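Local coordinates for chitinase (Paenibacillus sp. FPU-7, PDB 5GZT), which probably catalyses the random endo-hydrolysis of beta-1,4 linkages between N-acetylglucosamine units in chitin and chitodextrins, at residues D971-E977 and Y1022-W1026. Sequence-based numbering, arbitrary orientation.
Sequences DYHGSWE and YARGW
A single carboxylate oxygen, Asp971 OD1, collects three donors from two side chains across the contact, a compact example of how one acceptor can join a loop to the start of a strand. Tyr1022 OH gives it a very short hydrogen bond of 2.5 Å, with the oxygen lying in the plane of the phenol ring at its edge. Arg1024 comes side-on, NE at 2.8 Å and NH2 at 2.9 Å from OD1, both as parts of a salt bridge. The oxygen lies in the guanidinium plane, yet that plane stands 73° from the carboxylate, and both nitrogens reach OD1 from the same face. Extended from CG to NE, Arg1024 spans the distance from its strand, passing His973 O, which its CD meets at 3.2 Å. Trp976 brings CH2 over one guanidinium face, edge first, with the planes 65° apart. Beyond, a water accepts from Arg1024 NH1 and Ser975 N, bridging side chain and turn.

The second anchor is Trp1026, whose NE1 donates to Glu977 O at 2.8 Å, while His973 CB lies at the ring's edge and Gly974 CA packs 3.4 Å from CZ2. The type I turn from Gly974 to Glu977 presents that carbonyl. Glu977 N closes the turn on Gly974 O, and Gly974 N donates to Glu977 OE1. His973 ND1 is a second donor to that carboxylate, meeting both oxygens through their syn lone pairs; His973 NE2 is bonded to Asp995.

In the family 18 TIM barrel, 971-977 follows strand 964-967 and 1022-1026 follows strand 1015-1020, its neighbour; strand 1024-1026 edges the antiparallel sheet inserted before the last barrel strand. Charge pairing at one end and an indole N-H to a carbonyl at the other are consistent with the loop being held at two separate points.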
loop_
_atom_site.group_PDB
_atom_site.type_symbol
_atom_site.label_atom_id
_atom_site.label_comp_id
_atom_site.label_asym_id
_atom_site.label_seq_id
_atom_site.Cartn_x
_atom_site.Cartn_y
_atom_site.Cartn_z
ATOM N N ASP B 971 6.464 34.226 -9.393
ATOM C CA ASP B 971 6.127 34.549 -7.997
ATOM C C ASP B 971 5.451 33.445 -7.247
ATOM O O ASP B 971 4.672 33.711 -6.312
ATOM C CB ASP B 971 5.192 35.762 -7.896
ATOM C CG ASP B 971 5.752 37.021 -8.502
ATOM O OD1 ASP B 971 6.966 37.254 -8.451
ATOM O OD2 ASP B 971 4.948 37.826 -9.071
ATOM N N TYR B 972 5.731 32.193 -7.609
ATOM C CA TYR B 972 5.129 31.070 -6.921
ATOM C C TYR B 972 5.546 30.908 -5.430
ATOM O O TYR B 972 4.797 30.364 -4.621
ATOM C CB TYR B 972 5.480 29.763 -7.637
ATOM C CG TYR B 972 5.094 29.638 -9.115
ATOM C CD1 TYR B 972 3.881 30.079 -9.600
ATOM C CD2 TYR B 972 5.908 28.890 -9.975
ATOM C CE1 TYR B 972 3.564 29.933 -10.934
ATOM C CE2 TYR B 972 5.595 28.714 -11.290
ATOM C CZ TYR B 972 4.370 29.213 -11.754
ATOM O OH TYR B 972 4.054 29.047 -13.069
ATOM N N HIS B 973 6.790 31.272 -5.158
ATOM C CA HIS B 973 7.400 31.120 -3.856
ATOM C C HIS B 973 8.291 32.324 -3.651
ATOM O O HIS B 973 8.739 32.953 -4.642
ATOM C CB HIS B 973 8.199 29.830 -3.820
ATOM C CG HIS B 973 7.343 28.633 -3.916
ATOM N ND1 HIS B 973 6.362 28.346 -2.992
ATOM C CD2 HIS B 973 7.247 27.690 -4.872
ATOM C CE1 HIS B 973 5.768 27.211 -3.316
ATOM N NE2 HIS B 973 6.284 26.795 -4.461
ATOM N N GLY B 974 8.514 32.658 -2.371
ATOM C CA GLY B 974 9.480 33.756 -2.022
ATOM C C GLY B 974 9.561 33.994 -0.503
ATOM O O GLY B 974 9.202 33.112 0.266
ATOM N N SER B 975 9.912 35.214 -0.092
ATOM C CA SER B 975 10.297 35.520 1.329
ATOM C C SER B 975 9.190 35.363 2.357
ATOM O O SER B 975 9.461 35.130 3.519
ATOM C CB SER B 975 10.940 36.916 1.432
ATOM O OG SER B 975 10.098 37.925 0.920
ATOM N N TRP B 976 7.949 35.446 1.909
ATOM C CA TRP B 976 6.815 35.139 2.759
ATOM C C TRP B 976 6.800 33.676 3.258
ATOM O O TRP B 976 6.035 33.363 4.139
ATOM C CB TRP B 976 5.487 35.525 2.091
ATOM C CG TRP B 976 5.155 34.746 0.790
ATOM C CD1 TRP B 976 4.429 33.584 0.671
ATOM C CD2 TRP B 976 5.572 35.090 -0.524
ATOM N NE1 TRP B 976 4.386 33.185 -0.647
ATOM C CE2 TRP B 976 5.061 34.108 -1.399
ATOM C CE3 TRP B 976 6.291 36.168 -1.063
ATOM C CZ2 TRP B 976 5.286 34.157 -2.754
ATOM C CZ3 TRP B 976 6.500 36.215 -2.425
ATOM C CH2 TRP B 976 6.016 35.227 -3.247
ATOM N N GLU B 977 7.634 32.793 2.708
ATOM C CA GLU B 977 7.744 31.406 3.197
ATOM C C GLU B 977 9.185 31.221 3.646
ATOM O O GLU B 977 10.060 32.007 3.261
ATOM C CB GLU B 977 7.458 30.378 2.081
ATOM C CG GLU B 977 6.164 30.622 1.318
ATOM C CD GLU B 977 6.173 30.038 -0.091
ATOM O OE1 GLU B 977 7.187 30.115 -0.818
ATOM O OE2 GLU B 977 5.148 29.482 -0.458
ATOM N N TYR B 1022 13.325 38.917 -13.105
ATOM C CA TYR B 1022 13.802 39.231 -11.768
ATOM C C TYR B 1022 13.774 37.952 -10.985
ATOM O O TYR B 1022 13.013 37.004 -11.316
ATOM C CB TYR B 1022 12.944 40.298 -11.041
ATOM C CG TYR B 1022 11.477 39.911 -10.852
ATOM C CD1 TYR B 1022 10.506 40.162 -11.871
ATOM C CD2 TYR B 1022 11.045 39.304 -9.699
ATOM C CE1 TYR B 1022 9.167 39.794 -11.723
ATOM C CE2 TYR B 1022 9.701 38.932 -9.544
ATOM C CZ TYR B 1022 8.773 39.178 -10.562
ATOM O OH TYR B 1022 7.473 38.793 -10.340
ATOM N N ALA B 1023 14.495 37.977 -9.860
ATOM C CA ALA B 1023 14.576 36.837 -8.952
ATOM C C ALA B 1023 13.856 36.992 -7.656
ATOM O O ALA B 1023 13.469 38.073 -7.243
ATOM C CB ALA B 1023 16.034 36.554 -8.661
ATOM N N ARG B 1024 13.693 35.868 -6.989
ATOM C CA ARG B 1024 13.331 35.821 -5.559
ATOM C C ARG B 1024 14.316 34.891 -4.889
ATOM O O ARG B 1024 15.121 34.265 -5.554
ATOM C CB ARG B 1024 11.897 35.365 -5.345
ATOM C CG ARG B 1024 10.881 36.401 -5.846
ATOM C CD ARG B 1024 9.446 35.937 -5.599
ATOM N NE ARG B 1024 8.530 36.931 -6.138
ATOM C CZ ARG B 1024 8.263 38.119 -5.570
ATOM N NH1 ARG B 1024 8.731 38.455 -4.369
ATOM N NH2 ARG B 1024 7.473 38.976 -6.197
ATOM N N GLY B 1025 14.331 34.863 -3.571
ATOM C CA GLY B 1025 15.425 34.158 -2.879
ATOM C C GLY B 1025 15.258 34.097 -1.369
ATOM O O GLY B 1025 14.277 34.618 -0.853
ATOM N N TRP B 1026 16.154 33.358 -0.683
ATOM C CA TRP B 1026 16.122 33.234 0.773
ATOM C C TRP B 1026 17.561 33.282 1.308
ATOM O O TRP B 1026 18.494 32.887 0.613
ATOM C CB TRP B 1026 15.468 31.917 1.249
ATOM C CG TRP B 1026 14.056 31.753 0.953
ATOM C CD1 TRP B 1026 12.977 31.967 1.781
ATOM C CD2 TRP B 1026 13.533 31.321 -0.292
ATOM N NE1 TRP B 1026 11.797 31.702 1.093
ATOM C CE2 TRP B 1026 12.121 31.314 -0.183
ATOM C CE3 TRP B 1026 14.127 30.989 -1.512
ATOM C CZ2 TRP B 1026 11.297 30.976 -1.248
ATOM C CZ3 TRP B 1026 13.306 30.643 -2.573
ATOM C CH2 TRP B 1026 11.903 30.625 -2.425
HETATM O O HOH W 1 10.370 37.143 -2.068
#